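Long-range contact in glia-derived nexin (Homo sapiens, PDB 4DY0), which inhibits serine proteases such as thrombin, trypsin and urokinase as a heparin-binding serpin, and promotes neurite extension by inhibiting thrombin: residues W137-I146 / V163-K171. Residues are numbered along the deposited sequence; the frame is centred on the assembly and turned at random.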
ATOM      1  N   TRP A 137     -11.701  10.302 -12.735  1.00 51.20           N
ATOM      2  CA  TRP A 137     -11.600  10.838 -11.382  1.00 50.10           C
ATOM      3  C   TRP A 137     -10.268  10.469 -10.719  1.00 48.43           C
ATOM      4  O   TRP A 137      -9.634  11.306 -10.070  1.00 48.50           O
ATOM      5  CB  TRP A 137     -12.785  10.384 -10.524  1.00 48.90           C
ATOM      6  CG  TRP A 137     -12.653  10.788  -9.087  1.00 53.79           C
ATOM      7  CD1 TRP A 137     -13.025  11.981  -8.530  1.00 56.80           C
ATOM      8  CD2 TRP A 137     -12.096  10.005  -8.024  1.00 50.48           C
ATOM      9  NE1 TRP A 137     -12.736  11.985  -7.185  1.00 60.03           N
ATOM     10  CE2 TRP A 137     -12.167  10.784  -6.850  1.00 54.92           C
ATOM     11  CE3 TRP A 137     -11.545   8.721  -7.953  1.00 49.82           C
ATOM     12  CZ2 TRP A 137     -11.708  10.320  -5.619  1.00 55.08           C
ATOM     13  CZ3 TRP A 137     -11.091   8.261  -6.730  1.00 50.78           C
ATOM     14  CH2 TRP A 137     -11.175   9.059  -5.579  1.00 54.45           C
ATOM     15  N   VAL A 138      -9.839   9.222 -10.884  1.00 45.85           N
ATOM     16  CA  VAL A 138      -8.568   8.795 -10.307  1.00 45.79           C
ATOM     17  C   VAL A 138      -7.421   9.603 -10.906  1.00 46.95           C
ATOM     18  O   VAL A 138      -6.615  10.187 -10.181  1.00 47.63           O
ATOM     19  CB  VAL A 138      -8.307   7.294 -10.518  1.00 47.05           C
ATOM     20  CG1 VAL A 138      -6.977   6.902  -9.892  1.00 48.92           C
ATOM     21  CG2 VAL A 138      -9.433   6.472  -9.923  1.00 45.13           C
ATOM     22  N   LYS A 139      -7.360   9.634 -12.234  1.00 47.71           N
ATOM     23  CA  LYS A 139      -6.349  10.414 -12.942  1.00 51.19           C
ATOM     24  C   LYS A 139      -6.326  11.857 -12.454  1.00 54.41           C
ATOM     25  O   LYS A 139      -5.266  12.400 -12.139  1.00 57.30           O
ATOM     26  CB  LYS A 139      -6.604  10.384 -14.452  1.00 52.46           C
ATOM     27  N   ASN A 140      -7.500  12.475 -12.390  1.00 54.54           N
ATOM     28  CA  ASN A 140      -7.602  13.862 -11.950  1.00 57.53           C
ATOM     29  C   ASN A 140      -7.234  14.024 -10.479  1.00 54.86           C
ATOM     30  O   ASN A 140      -6.684  15.046 -10.076  1.00 53.51           O
ATOM     31  CB  ASN A 140      -9.014  14.398 -12.203  1.00 62.73           C
ATOM     32  CG  ASN A 140      -9.174  15.846 -11.775  1.00 70.27           C
ATOM     33  OD1 ASN A 140      -8.273  16.666 -11.957  1.00 71.39           O
ATOM     34  ND2 ASN A 140     -10.329  16.167 -11.207  1.00 73.27           N
ATOM     35  N   GLU A 141      -7.532  13.001  -9.686  1.00 55.16           N
ATOM     36  CA  GLU A 141      -7.327  13.058  -8.245  1.00 55.44           C
ATOM     37  C   GLU A 141      -5.903  12.655  -7.845  1.00 55.23           C
ATOM     38  O   GLU A 141      -5.502  12.829  -6.691  1.00 54.69           O
ATOM     39  CB  GLU A 141      -8.351  12.163  -7.543  1.00 57.61           C
ATOM     40  CG  GLU A 141      -8.696  12.572  -6.118  1.00 66.80           C
ATOM     41  CD  GLU A 141      -9.635  13.765  -6.056  1.00 77.26           C
ATOM     42  OE1 GLU A 141      -9.395  14.754  -6.780  1.00 80.51           O
ATOM     43  OE2 GLU A 141     -10.611  13.717  -5.276  1.00 83.95           O
ATOM     44  N   THR A 142      -5.141  12.120  -8.797  1.00 52.94           N
ATOM     45  CA  THR A 142      -3.781  11.657  -8.515  1.00 55.25           C
ATOM     46  C   THR A 142      -2.714  12.417  -9.302  1.00 62.54           C
ATOM     47  O   THR A 142      -1.681  11.851  -9.662  1.00 70.85           O
ATOM     48  CB  THR A 142      -3.616  10.145  -8.805  1.00 52.38           C
ATOM     49  OG1 THR A 142      -3.914   9.879 -10.183  1.00 51.17           O
ATOM     50  CG2 THR A 142      -4.539   9.323  -7.918  1.00 49.33           C
ATOM     51  N   ARG A 143      -2.962  13.695  -9.563  1.00 67.10           N
ATOM     52  CA  ARG A 143      -2.030  14.503 -10.340  1.00 68.04           C
ATOM     53  C   ARG A 143      -1.730  13.839 -11.686  1.00 68.71           C
ATOM     54  O   ARG A 143      -0.625  13.957 -12.217  1.00 65.26           O
ATOM     55  CB  ARG A 143      -0.735  14.730  -9.554  1.00 67.94           C
ATOM     56  N   ASP A 144      -2.723  13.135 -12.224  1.00 63.72           N
ATOM     57  CA  ASP A 144      -2.598  12.469 -13.518  1.00 59.87           C
ATOM     58  C   ASP A 144      -1.556  11.352 -13.506  1.00 56.23           C
ATOM     59  O   ASP A 144      -1.107  10.904 -14.559  1.00 60.24           O
ATOM     60  CB  ASP A 144      -2.270  13.483 -14.619  1.00 62.93           C
ATOM     61  CG  ASP A 144      -3.331  14.558 -14.756  1.00 66.90           C
ATOM     62  N   MET A 145      -1.179  10.894 -12.316  1.00 53.15           N
ATOM     63  CA  MET A 145      -0.158   9.853 -12.190  1.00 49.22           C
ATOM     64  C   MET A 145      -0.737   8.437 -12.266  1.00 44.74           C
ATOM     65  O   MET A 145      -0.022   7.479 -12.568  1.00 44.35           O
ATOM     66  CB  MET A 145       0.649  10.034 -10.900  1.00 48.20           C
ATOM     67  CG  MET A 145       1.531  11.279 -10.878  1.00 51.30           C
ATOM     68  SD  MET A 145       2.535  11.484 -12.371  1.00 59.98           S
ATOM     69  CE  MET A 145       3.687  10.121 -12.226  1.00 54.93           C
ATOM     70  N   ILE A 146      -2.032   8.308 -11.997  1.00 44.65           N
ATOM     71  CA  ILE A 146      -2.681   7.002 -12.007  1.00 41.18           C
ATOM     72  C   ILE A 146      -3.975   6.998 -12.816  1.00 45.54           C
ATOM     73  O   ILE A 146      -4.848   7.851 -12.626  1.00 46.94           O
ATOM     74  CB  ILE A 146      -2.972   6.502 -10.573  1.00 40.31           C
ATOM     75  CG1 ILE A 146      -1.662   6.262  -9.817  1.00 38.91           C
ATOM     76  CG2 ILE A 146      -3.811   5.231 -10.610  1.00 39.09           C
ATOM     77  CD1 ILE A 146      -1.847   5.998  -8.340  1.00 41.71           C
ATOM     78  N   VAL A 163     -18.702   0.166  -5.410  1.00 35.66           N
ATOM     79  CA  VAL A 163     -17.300  -0.119  -5.681  1.00 34.09           C
ATOM     80  C   VAL A 163     -16.401   0.859  -4.939  1.00 33.31           C
ATOM     81  O   VAL A 163     -16.541   2.070  -5.088  1.00 35.18           O
ATOM     82  CB  VAL A 163     -16.983  -0.024  -7.187  1.00 33.97           C
ATOM     83  CG1 VAL A 163     -15.484  -0.029  -7.412  1.00 31.27           C
ATOM     84  CG2 VAL A 163     -17.651  -1.158  -7.950  1.00 34.27           C
ATOM     85  N   LEU A 164     -15.481   0.331  -4.140  1.00 33.03           N
ATOM     86  CA  LEU A 164     -14.526   1.159  -3.414  1.00 35.19           C
ATOM     87  C   LEU A 164     -13.252   1.335  -4.216  1.00 33.80           C
ATOM     88  O   LEU A 164     -12.819   0.417  -4.908  1.00 34.50           O
ATOM     89  CB  LEU A 164     -14.173   0.518  -2.074  1.00 38.36           C
ATOM     90  CG  LEU A 164     -14.976   0.933  -0.848  1.00 41.94           C
ATOM     91  CD1 LEU A 164     -14.498   2.286  -0.355  1.00 42.20           C
ATOM     92  CD2 LEU A 164     -16.465   0.946  -1.162  1.00 46.33           C
ATOM     93  N   VAL A 165     -12.643   2.511  -4.111  1.00 30.71           N
ATOM     94  CA  VAL A 165     -11.360   2.744  -4.751  1.00 30.48           C
ATOM     95  C   VAL A 165     -10.369   3.436  -3.828  1.00 30.62           C
ATOM     96  O   VAL A 165     -10.682   4.453  -3.210  1.00 32.46           O
ATOM     97  CB  VAL A 165     -11.509   3.568  -6.030  1.00 32.36           C
ATOM     98  CG1 VAL A 165     -10.142   3.933  -6.570  1.00 31.42           C
ATOM     99  CG2 VAL A 165     -12.295   2.788  -7.063  1.00 33.64           C
ATOM    100  N   ASN A 166      -9.172   2.868  -3.738  1.00 33.75           N
ATOM    101  CA  ASN A 166      -8.059   3.490  -3.028  1.00 31.12           C
ATOM    102  C   ASN A 166      -6.837   3.570  -3.932  1.00 31.01           C
ATOM    103  O   ASN A 166      -6.319   2.542  -4.371  1.00 30.44           O
ATOM    104  CB  ASN A 166      -7.705   2.699  -1.773  1.00 30.92           C
ATOM    105  CG  ASN A 166      -6.450   3.217  -1.097  1.00 32.15           C
ATOM    106  OD1 ASN A 166      -5.532   2.455  -0.795  1.00 33.79           O
ATOM    107  ND2 ASN A 166      -6.399   4.522  -0.871  1.00 31.83           N
ATOM    108  N   ALA A 167      -6.381   4.789  -4.211  1.00 32.51           N
ATOM    109  CA  ALA A 167      -5.227   4.995  -5.080  1.00 30.05           C
ATOM    110  C   ALA A 167      -4.149   5.794  -4.370  1.00 31.13           C
ATOM    111  O   ALA A 167      -4.425   6.847  -3.791  1.00 34.94           O
ATOM    112  CB  ALA A 167      -5.648   5.695  -6.357  1.00 32.54           C
ATOM    113  N   VAL A 168      -2.918   5.293  -4.414  1.00 29.64           N
ATOM    114  CA  VAL A 168      -1.798   5.956  -3.748  1.00 30.57           C
ATOM    115  C   VAL A 168      -0.616   6.161  -4.698  1.00 29.30           C
ATOM    116  O   VAL A 168      -0.193   5.227  -5.383  1.00 26.06           O
ATOM    117  CB  VAL A 168      -1.320   5.160  -2.514  1.00 29.22           C
ATOM    118  CG1 VAL A 168      -0.311   5.979  -1.718  1.00 31.33           C
ATOM    119  CG2 VAL A 168      -2.498   4.774  -1.637  1.00 32.25           C
ATOM    120  N   TYR A 169      -0.093   7.385  -4.743  1.00 30.17           N
ATOM    121  CA  TYR A 169       1.083   7.687  -5.560  1.00 30.21           C
ATOM    122  C   TYR A 169       2.144   8.383  -4.730  1.00 31.77           C
ATOM    123  O   TYR A 169       1.822   9.154  -3.829  1.00 34.82           O
ATOM    124  CB  TYR A 169       0.733   8.562  -6.769  1.00 33.33           C
ATOM    125  CG  TYR A 169       1.969   9.047  -7.498  1.00 35.16           C
ATOM    126  CD1 TYR A 169       2.569   8.268  -8.479  1.00 37.27           C
ATOM    127  CD2 TYR A 169       2.556  10.267  -7.180  1.00 37.61           C
ATOM    128  CE1 TYR A 169       3.710   8.695  -9.136  1.00 38.39           C
ATOM    129  CE2 TYR A 169       3.699  10.706  -7.833  1.00 38.37           C
ATOM    130  CZ  TYR A 169       4.271   9.915  -8.810  1.00 40.13           C
ATOM    131  OH  TYR A 169       5.405  10.336  -9.464  1.00 45.41           O
ATOM    132  N   PHE A 170       3.410   8.123  -5.043  1.00 31.13           N
ATOM    133  CA  PHE A 170       4.506   8.743  -4.314  1.00 30.78           C
ATOM    134  C   PHE A 170       5.809   8.724  -5.118  1.00 32.55           C
ATOM    135  O   PHE A 170       6.054   7.810  -5.914  1.00 32.66           O
ATOM    136  CB  PHE A 170       4.687   8.051  -2.958  1.00 30.77           C
ATOM    137  CG  PHE A 170       5.835   8.581  -2.143  1.00 30.40           C
ATOM    138  CD1 PHE A 170       5.697   9.740  -1.397  1.00 33.07           C
ATOM    139  CD2 PHE A 170       7.047   7.913  -2.113  1.00 30.62           C
ATOM    140  CE1 PHE A 170       6.755  10.231  -0.643  1.00 33.32           C
ATOM    141  CE2 PHE A 170       8.110   8.398  -1.362  1.00 32.47           C
ATOM    142  CZ  PHE A 170       7.961   9.558  -0.625  1.00 32.49           C
ATOM    143  N   LYS A 171       6.628   9.752  -4.922  1.00 34.25           N
ATOM    144  CA  LYS A 171       7.977   9.773  -5.476  1.00 37.35           C
ATOM    145  C   LYS A 171       8.957  10.374  -4.476  1.00 37.62           C
ATOM    146  O   LYS A 171       9.915   9.719  -4.062  1.00 39.47           O
ATOM    147  CB  LYS A 171       8.033  10.534  -6.799  1.00 35.78           C
ATOM    148  CG  LYS A 171       9.406  10.488  -7.443  1.00 36.96           C
ATOM    149  CD  LYS A 171       9.530  11.443  -8.614  1.00 38.24           C
ATOM    150  CE  LYS A 171      10.926  11.370  -9.210  1.00 40.00           C
ATOM    151  NZ  LYS A 171      11.051  12.189 -10.442  1.00 42.65           N
TER
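V138, T142, M145 and I146 meet A167 and Y169 in a buried, mainly apolar helix-on-strand contact of the serpin fold. The end of helix 127-141 (helix F in serpins) and the turn after it lie over one face of strand 162-170, a strand of the central β-sheet A. The axes of helix 137-141 and strand 163-170 come within 9.9 Å, at 33°. On the strand, V165, A167 and Y169 point at the helix and turn, while on the other face the N166 side chain hydrogen-bonds to N93 and Q322. CG1 of V165 lies at the edge of the W137 ring and near CG2 of V138. CG1 of V138 meets CB of A167 at 4.0 Å, and CG2 of T142 reaches the same methyl. I146 sets CD1 against the strand, 3.5 Å from O of V168 and against CB of Y169.

M145 covers one face of the Y169 ring. Its CG sits 3.6 Å from the ring centroid, 8° off the normal, in a CH-pi contact. The chain bends at chi2 and chi3, which brings CE back to OH of Y169 at 3.3 Å. SD stands oblique to the ring, a Met-aromatic contact. A leucine in place of Y169 would probably leave M145 without its aromatic face and its side chain freer to turn.

T142 begins a type I' beta turn that ends at M145. Its OG1 donates to O of V138 at 2.7 Å, from above the carbonyl plane, and accepts a bent bond from N-H of I146. No hydrogen bond crosses between the two segments, so their direct contact rests on dispersion and the ring face.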